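Local coordinates for nicotinate-nucleotide pyrophosphorylase (Francisella tularensis subsp. tularensis, PDB 3TQV), which probably converts quinolinate and 5-phospho-alpha-D-ribose 1-diphosphate into nicotinate ribonucleotide, carbon dioxide and diphosphate on the route to NAD(+), at residues Ile114-Leu127 / Val269-Leu281. Residues are numbered along the deposited sequence; the frame is centred on the assembly and turned at random.
Sequences IQMLSGTATVTNKL and VGAITKHIKAIDL. With PO4 (phosphate ion), chain E.
Ile279 gives its backbone N-H to Gln115 O (N to O 3.2 Å, N-H...O angle 162°), a carbonyl already in a weak bond with Gly119 N of its own helix. Ala278 CA adds a CA-H...O contact to the same oxygen. One turn on, Gly119 offers no side chain, and the extended chain comes close enough for Lys277 O to lie 3.3 Å from Gly119 CA. Apolar side chains pack along the same side of the helix. Ile279 CG1 rests on the Ser118-Gly119 backbone while its CD1 meets Thr122 OG1 tip to tip, and the Leu281 side chain crosses that of Ile114 at about a right angle, its CD1 3.5 Å from Ile114 CB. Farther along, with chi1 at 60°, Ile272 CG2 lies anti to its carbonyl carbon and packs 3.7 Å from Leu127 CD1 and 4.0 Å from Val123 CG1. The helix hydroxyls are satisfied: Thr122 OG1 bonds Ser118 O (2.6 Å) and Ile57 N, Thr124 OG1 bonds Thr120 O, Ser118 OG bonds Cys59 N, and Thr120 OG1 hydrogen-bonds Gln152 OE1. Around Ile272, Gly270 N and Lys274 NZ hydrogen-bond a phosphate ion, probably from the crystallisation liquor, at Val269-Ala271, part of the predicted substrate site. His275 ND1 hydrogen-bonds Ala278 N of the second subunit, placing 269-281 at the dimer interface too. It links the TIM-barrel-related domain to strand 281-285 of the antiparallel sheet, joining both domains of this NadC/ModD-family phosphoribosyltransferase.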
ATOM      1  N   ILE B 114      -5.509  -8.844  -5.265  1.00 16.53           N
ATOM      2  CA  ILE B 114      -5.806  -8.393  -6.616  1.00 16.79           C
ATOM      3  C   ILE B 114      -6.040  -6.885  -6.606  1.00 12.78           C
ATOM      4  O   ILE B 114      -5.482  -6.173  -7.432  1.00 11.58           O
ATOM      5  CB  ILE B 114      -7.021  -9.131  -7.232  1.00 11.68           C
ATOM      6  CG1 ILE B 114      -6.991 -10.609  -6.870  1.00 12.84           C
ATOM      7  CG2 ILE B 114      -7.021  -8.995  -8.730  1.00 10.12           C
ATOM      8  CD1 ILE B 114      -5.666 -11.252  -7.101  1.00 21.12           C
ATOM      9  N   GLN B 115      -6.853  -6.403  -5.668  1.00 26.11           N
ATOM     10  CA  GLN B 115      -7.139  -4.969  -5.540  1.00 24.06           C
ATOM     11  C   GLN B 115      -5.882  -4.156  -5.648  1.00 24.37           C
ATOM     12  O   GLN B 115      -5.815  -3.149  -6.350  1.00 24.84           O
ATOM     13  CB  GLN B 115      -7.649  -4.664  -4.144  1.00 26.28           C
ATOM     14  CG  GLN B 115      -9.094  -4.860  -3.920  1.00 29.14           C
ATOM     15  CD  GLN B 115      -9.419  -4.683  -2.469  1.00 29.54           C
ATOM     16  OE1 GLN B 115      -8.544  -4.365  -1.652  1.00 25.54           O
ATOM     17  NE2 GLN B 115     -10.677  -4.893  -2.127  1.00 31.53           N
HETATM   18  N   MSE B 116      -4.902  -4.596  -4.879  1.00 24.81           N
HETATM   19  CA  MSE B 116      -3.702  -3.843  -4.655  1.00 23.89           C
HETATM   20  C   MSE B 116      -2.812  -3.887  -5.882  1.00 26.94           C
HETATM   21  O   MSE B 116      -2.504  -2.852  -6.481  1.00 26.74           O
HETATM   22  CB  MSE B 116      -2.973  -4.424  -3.457  1.00 24.80           C
HETATM   23  CG  MSE B 116      -1.807  -3.592  -3.012  1.00 23.39           C
HETATM   24 SE   MSE B 116      -0.579  -4.672  -1.998  1.00 23.00          SE
HETATM   25  CE  MSE B 116       0.953  -3.471  -2.062  1.00 22.07           C
ATOM     26  N   LEU B 117      -2.417  -5.099  -6.257  1.00 23.99           N
ATOM     27  CA  LEU B 117      -1.475  -5.297  -7.347  1.00 26.39           C
ATOM     28  C   LEU B 117      -2.049  -4.858  -8.678  1.00 22.97           C
ATOM     29  O   LEU B 117      -1.340  -4.287  -9.503  1.00 22.84           O
ATOM     30  CB  LEU B 117      -1.024  -6.758  -7.402  1.00 28.54           C
ATOM     31  CG  LEU B 117      -0.332  -7.176  -6.096  1.00 26.12           C
ATOM     32  CD1 LEU B 117      -0.077  -8.677  -6.038  1.00 25.94           C
ATOM     33  CD2 LEU B 117       0.955  -6.383  -5.887  1.00 21.05           C
ATOM     34  N   SER B 118      -3.333  -5.113  -8.887  1.00 15.39           N
ATOM     35  CA  SER B 118      -3.974  -4.669 -10.112  1.00 12.70           C
ATOM     36  C   SER B 118      -4.036  -3.160 -10.051  1.00 11.07           C
ATOM     37  O   SER B 118      -3.980  -2.477 -11.075  1.00 13.76           O
ATOM     38  CB  SER B 118      -5.380  -5.245 -10.240  1.00 11.94           C
ATOM     39  OG  SER B 118      -5.356  -6.654 -10.235  1.00 10.80           O
ATOM     40  N   GLY B 119      -4.154  -2.637  -8.839  1.00 13.16           N
ATOM     41  CA  GLY B 119      -4.126  -1.204  -8.650  1.00 11.08           C
ATOM     42  C   GLY B 119      -2.818  -0.665  -9.192  1.00 10.17           C
ATOM     43  O   GLY B 119      -2.796   0.167 -10.110  1.00 10.36           O
ATOM     44  N   THR B 120      -1.723  -1.153  -8.619  1.00  8.78           N
ATOM     45  CA  THR B 120      -0.405  -0.777  -9.073  1.00 10.75           C
ATOM     46  C   THR B 120      -0.227  -0.942 -10.573  1.00 14.16           C
ATOM     47  O   THR B 120       0.304  -0.048 -11.227  1.00 12.90           O
ATOM     48  CB  THR B 120       0.695  -1.525  -8.324  1.00  8.23           C
ATOM     49  OG1 THR B 120       0.742  -1.048  -6.978  1.00 13.56           O
ATOM     50  CG2 THR B 120       2.068  -1.277  -8.986  1.00  9.03           C
ATOM     51  N   ALA B 121      -0.666  -2.066 -11.130  1.00 11.78           N
ATOM     52  CA  ALA B 121      -0.486  -2.295 -12.573  1.00 15.66           C
ATOM     53  C   ALA B 121      -1.269  -1.275 -13.381  1.00 14.08           C
ATOM     54  O   ALA B 121      -0.762  -0.712 -14.342  1.00 17.23           O
ATOM     55  CB  ALA B 121      -0.883  -3.711 -12.965  1.00 19.58           C
ATOM     56  N   THR B 122      -2.502  -1.024 -12.966  1.00  9.24           N
ATOM     57  CA  THR B 122      -3.384  -0.068 -13.637  1.00  9.16           C
ATOM     58  C   THR B 122      -2.868   1.387 -13.610  1.00  6.85           C
ATOM     59  O   THR B 122      -3.019   2.126 -14.592  1.00 10.60           O
ATOM     60  CB  THR B 122      -4.813  -0.162 -13.043  1.00  8.44           C
ATOM     61  OG1 THR B 122      -5.254  -1.529 -13.106  1.00  8.95           O
ATOM     62  CG2 THR B 122      -5.804   0.758 -13.770  1.00 11.17           C
ATOM     63  N   VAL B 123      -2.252   1.803 -12.508  1.00 10.53           N
ATOM     64  CA  VAL B 123      -1.622   3.125 -12.471  1.00 10.02           C
ATOM     65  C   VAL B 123      -0.552   3.208 -13.552  1.00 10.62           C
ATOM     66  O   VAL B 123      -0.447   4.182 -14.293  1.00 11.92           O
ATOM     67  CB  VAL B 123      -0.863   3.372 -11.153  1.00  7.56           C
ATOM     68  CG1 VAL B 123      -0.439   4.824 -11.080  1.00 10.05           C
ATOM     69  CG2 VAL B 123      -1.701   2.977  -9.976  1.00 13.98           C
ATOM     70  N   THR B 124       0.269   2.171 -13.598  1.00  7.94           N
ATOM     71  CA  THR B 124       1.392   2.157 -14.497  1.00 11.62           C
ATOM     72  C   THR B 124       0.836   2.286 -15.904  1.00 13.80           C
ATOM     73  O   THR B 124       1.123   3.256 -16.617  1.00 10.55           O
ATOM     74  CB  THR B 124       2.194   0.852 -14.330  1.00 14.04           C
ATOM     75  OG1 THR B 124       2.524   0.690 -12.947  1.00 10.41           O
ATOM     76  CG2 THR B 124       3.470   0.870 -15.178  1.00 10.99           C
ATOM     77  N   ASN B 125      -0.007   1.332 -16.285  1.00 15.31           N
ATOM     78  CA  ASN B 125      -0.571   1.400 -17.605  1.00 13.76           C
ATOM     79  C   ASN B 125      -1.112   2.785 -18.002  1.00 15.35           C
ATOM     80  O   ASN B 125      -0.863   3.246 -19.121  1.00 18.50           O
ATOM     81  CB  ASN B 125      -1.616   0.318 -17.846  1.00 15.39           C
ATOM     82  CG  ASN B 125      -1.904   0.146 -19.318  1.00 24.11           C
ATOM     83  OD1 ASN B 125      -0.991  -0.149 -20.092  1.00 21.96           O
ATOM     84  ND2 ASN B 125      -3.154   0.365 -19.724  1.00 30.75           N
ATOM     85  N   LYS B 126      -1.853   3.449 -17.120  1.00 15.99           N
ATOM     86  CA  LYS B 126      -2.276   4.803 -17.461  1.00 20.81           C
ATOM     87  C   LYS B 126      -1.096   5.636 -17.970  1.00 18.22           C
ATOM     88  O   LYS B 126      -1.081   6.061 -19.119  1.00 16.40           O
ATOM     89  CB  LYS B 126      -2.992   5.498 -16.295  1.00 15.31           C
ATOM     90  CG  LYS B 126      -4.509   5.348 -16.344  1.00 27.99           C
ATOM     91  CD  LYS B 126      -5.095   5.081 -14.953  1.00 32.96           C
ATOM     92  CE  LYS B 126      -6.532   4.560 -15.015  1.00 46.75           C
ATOM     93  NZ  LYS B 126      -6.974   4.041 -13.675  1.00 38.47           N
ATOM     94  N   LEU B 127      -0.102   5.850 -17.117  1.00 15.04           N
ATOM     95  CA  LEU B 127       1.071   6.634 -17.492  1.00 14.89           C
ATOM     96  C   LEU B 127       1.638   6.165 -18.812  1.00 15.45           C
ATOM     97  O   LEU B 127       1.982   6.978 -19.651  1.00 15.64           O
ATOM     98  CB  LEU B 127       2.147   6.554 -16.410  1.00 13.79           C
ATOM     99  CG  LEU B 127       1.673   7.102 -15.064  1.00 12.04           C
ATOM    100  CD1 LEU B 127       2.839   7.574 -14.236  1.00 12.41           C
ATOM    101  CD2 LEU B 127       0.713   8.249 -15.300  1.00 14.44           C
ATOM    102  N   VAL B 269       9.332   7.361 -11.892  1.00 14.34           N
ATOM    103  CA  VAL B 269       8.083   7.759 -11.272  1.00 15.25           C
ATOM    104  C   VAL B 269       7.850   6.915 -10.027  1.00 18.81           C
ATOM    105  O   VAL B 269       7.634   5.703 -10.113  1.00 15.81           O
ATOM    106  CB  VAL B 269       6.893   7.592 -12.240  1.00 16.66           C
ATOM    107  CG1 VAL B 269       5.587   7.930 -11.552  1.00 19.00           C
ATOM    108  CG2 VAL B 269       7.069   8.476 -13.454  1.00 18.12           C
ATOM    109  N   GLY B 270       7.912   7.548  -8.864  1.00 14.35           N
ATOM    110  CA  GLY B 270       7.653   6.858  -7.621  1.00 14.50           C
ATOM    111  C   GLY B 270       6.164   6.696  -7.429  1.00 13.39           C
ATOM    112  O   GLY B 270       5.714   5.814  -6.706  1.00 10.12           O
ATOM    113  N   ALA B 271       5.393   7.546  -8.098  1.00 18.65           N
ATOM    114  CA  ALA B 271       3.950   7.627  -7.858  1.00 19.17           C
ATOM    115  C   ALA B 271       3.290   6.285  -8.104  1.00 16.02           C
ATOM    116  O   ALA B 271       2.278   5.957  -7.496  1.00 20.54           O
ATOM    117  CB  ALA B 271       3.305   8.729  -8.717  1.00 13.49           C
ATOM    118  N   ILE B 272       3.891   5.494  -8.980  1.00 22.84           N
ATOM    119  CA  ILE B 272       3.264   4.248  -9.403  1.00 20.26           C
ATOM    120  C   ILE B 272       3.347   3.132  -8.365  1.00 20.21           C
ATOM    121  O   ILE B 272       2.700   2.107  -8.523  1.00 20.20           O
ATOM    122  CB  ILE B 272       3.806   3.771 -10.762  1.00 17.49           C
ATOM    123  CG1 ILE B 272       5.307   3.526 -10.683  1.00 23.54           C
ATOM    124  CG2 ILE B 272       3.507   4.809 -11.852  1.00 24.90           C
ATOM    125  CD1 ILE B 272       5.873   2.893 -11.935  1.00 24.18           C
ATOM    126  N   THR B 273       4.115   3.347  -7.297  1.00 11.95           N
ATOM    127  CA  THR B 273       4.266   2.351  -6.229  1.00 10.35           C
ATOM    128  C   THR B 273       3.980   2.923  -4.850  1.00 11.32           C
ATOM    129  O   THR B 273       3.395   2.254  -4.012  1.00 15.71           O
ATOM    130  CB  THR B 273       5.673   1.666  -6.223  1.00 11.51           C
ATOM    131  OG1 THR B 273       6.680   2.562  -6.712  1.00 11.79           O
ATOM    132  CG2 THR B 273       5.660   0.416  -7.070  1.00  8.77           C
ATOM    133  N   LYS B 274       4.444   4.145  -4.627  1.00 24.75           N
ATOM    134  CA  LYS B 274       4.161   4.973  -3.451  1.00 26.00           C
ATOM    135  C   LYS B 274       2.685   5.028  -3.022  1.00 27.00           C
ATOM    136  O   LYS B 274       2.342   4.828  -1.853  1.00 19.85           O
ATOM    137  CB  LYS B 274       4.569   6.398  -3.812  1.00 24.26           C
ATOM    138  CG  LYS B 274       5.082   7.209  -2.697  1.00 26.67           C
ATOM    139  CD  LYS B 274       5.939   8.338  -3.239  1.00 33.70           C
ATOM    140  CE  LYS B 274       5.163   9.216  -4.177  1.00 24.24           C
ATOM    141  NZ  LYS B 274       6.007  10.390  -4.456  1.00 28.24           N
ATOM    142  N   HIS B 275       1.819   5.363  -3.971  1.00 25.17           N
ATOM    143  CA  HIS B 275       0.393   5.463  -3.708  1.00 22.57           C
ATOM    144  C   HIS B 275      -0.279   4.184  -4.177  1.00 25.95           C
ATOM    145  O   HIS B 275       0.308   3.423  -4.942  1.00 28.01           O
ATOM    146  CB  HIS B 275      -0.205   6.664  -4.448  1.00 21.40           C
ATOM    147  CG  HIS B 275       0.511   7.952  -4.190  1.00 20.12           C
ATOM    148  ND1 HIS B 275       1.083   8.256  -2.973  1.00 28.86           N
ATOM    149  CD2 HIS B 275       0.760   9.012  -4.995  1.00 22.82           C
ATOM    150  CE1 HIS B 275       1.641   9.453  -3.034  1.00 25.84           C
ATOM    151  NE2 HIS B 275       1.461   9.931  -4.251  1.00 20.59           N
ATOM    152  N   ILE B 276      -1.498   3.944  -3.706  1.00 24.41           N
ATOM    153  CA  ILE B 276      -2.319   2.851  -4.215  1.00 17.22           C
ATOM    154  C   ILE B 276      -3.738   3.313  -4.515  1.00 17.84           C
ATOM    155  O   ILE B 276      -4.427   3.838  -3.646  1.00 18.10           O
ATOM    156  CB  ILE B 276      -2.427   1.687  -3.230  1.00 18.91           C
ATOM    157  CG1 ILE B 276      -1.040   1.220  -2.759  1.00 20.78           C
ATOM    158  CG2 ILE B 276      -3.151   0.549  -3.886  1.00 15.54           C
ATOM    159  CD1 ILE B 276      -0.224   0.459  -3.814  1.00 19.44           C
ATOM    160  N   LYS B 277      -4.181   3.130  -5.751  1.00 34.72           N
ATOM    161  CA  LYS B 277      -5.596   3.252  -6.060  1.00 31.29           C
ATOM    162  C   LYS B 277      -6.095   1.829  -6.268  1.00 25.36           C
ATOM    163  O   LYS B 277      -5.901   1.239  -7.330  1.00 26.51           O
ATOM    164  CB  LYS B 277      -5.815   4.119  -7.300  1.00 26.23           C
ATOM    165  CG  LYS B 277      -7.268   4.408  -7.634  1.00 24.55           C
ATOM    166  CD  LYS B 277      -8.012   5.058  -6.458  1.00 34.73           C
ATOM    167  CE  LYS B 277      -9.550   4.925  -6.581  1.00 47.87           C
ATOM    168  NZ  LYS B 277     -10.148   5.710  -7.707  1.00 56.84           N
ATOM    169  N   ALA B 278      -6.692   1.251  -5.234  1.00 19.59           N
ATOM    170  CA  ALA B 278      -7.196  -0.116  -5.343  1.00 17.67           C
ATOM    171  C   ALA B 278      -8.344  -0.238  -6.356  1.00 18.20           C
ATOM    172  O   ALA B 278      -9.240   0.611  -6.432  1.00 17.97           O
ATOM    173  CB  ALA B 278      -7.617  -0.660  -3.983  1.00 15.59           C
ATOM    174  N   ILE B 279      -8.281  -1.299  -7.145  1.00 17.32           N
ATOM    175  CA  ILE B 279      -9.350  -1.637  -8.057  1.00 15.60           C
ATOM    176  C   ILE B 279     -10.533  -2.186  -7.284  1.00 14.50           C
ATOM    177  O   ILE B 279     -10.366  -2.987  -6.358  1.00 13.50           O
ATOM    178  CB  ILE B 279      -8.899  -2.708  -9.067  1.00 14.79           C
ATOM    179  CG1 ILE B 279      -7.751  -2.165  -9.935  1.00 20.15           C
ATOM    180  CG2 ILE B 279     -10.080  -3.185  -9.895  1.00 14.56           C
ATOM    181  CD1 ILE B 279      -7.905  -0.682 -10.348  1.00 15.58           C
ATOM    182  N   ASP B 280     -11.729  -1.760  -7.677  1.00 15.50           N
ATOM    183  CA  ASP B 280     -12.952  -2.228  -7.048  1.00 16.37           C
ATOM    184  C   ASP B 280     -13.396  -3.598  -7.580  1.00 19.62           C
ATOM    185  O   ASP B 280     -13.676  -3.793  -8.787  1.00 19.35           O
ATOM    186  CB  ASP B 280     -14.057  -1.184  -7.208  1.00 11.39           C
ATOM    187  CG  ASP B 280     -15.306  -1.543  -6.456  1.00 20.18           C
ATOM    188  OD1 ASP B 280     -15.228  -2.312  -5.475  1.00 26.65           O
ATOM    189  OD2 ASP B 280     -16.374  -1.047  -6.850  1.00 22.20           O
ATOM    190  N   LEU B 281     -13.451  -4.551  -6.658  1.00  9.41           N
ATOM    191  CA  LEU B 281     -13.708  -5.936  -6.985  1.00 12.28           C
ATOM    192  C   LEU B 281     -14.905  -6.386  -6.204  1.00 16.65           C
ATOM    193  O   LEU B 281     -15.344  -5.696  -5.299  1.00 13.83           O
ATOM    194  CB  LEU B 281     -12.512  -6.800  -6.588  1.00 13.49           C
ATOM    195  CG  LEU B 281     -11.218  -6.454  -7.308  1.00 13.81           C
ATOM    196  CD1 LEU B 281     -10.148  -7.483  -6.986  1.00 11.33           C
ATOM    197  CD2 LEU B 281     -11.479  -6.371  -8.803  1.00 13.57           C
TER
HETATM  198  P   PO4 E 288       9.376  10.499  -6.928  1.00 30.00           P
HETATM  199  O1  PO4 E 288       9.417  11.962  -7.272  1.00 30.00           O
HETATM  200  O2  PO4 E 288       8.077  10.222  -6.234  1.00 30.00           O
HETATM  201  O3  PO4 E 288       9.519   9.731  -8.216  1.00 30.00           O
HETATM  202  O4  PO4 E 288      10.532  10.118  -6.038  1.00 30.00           O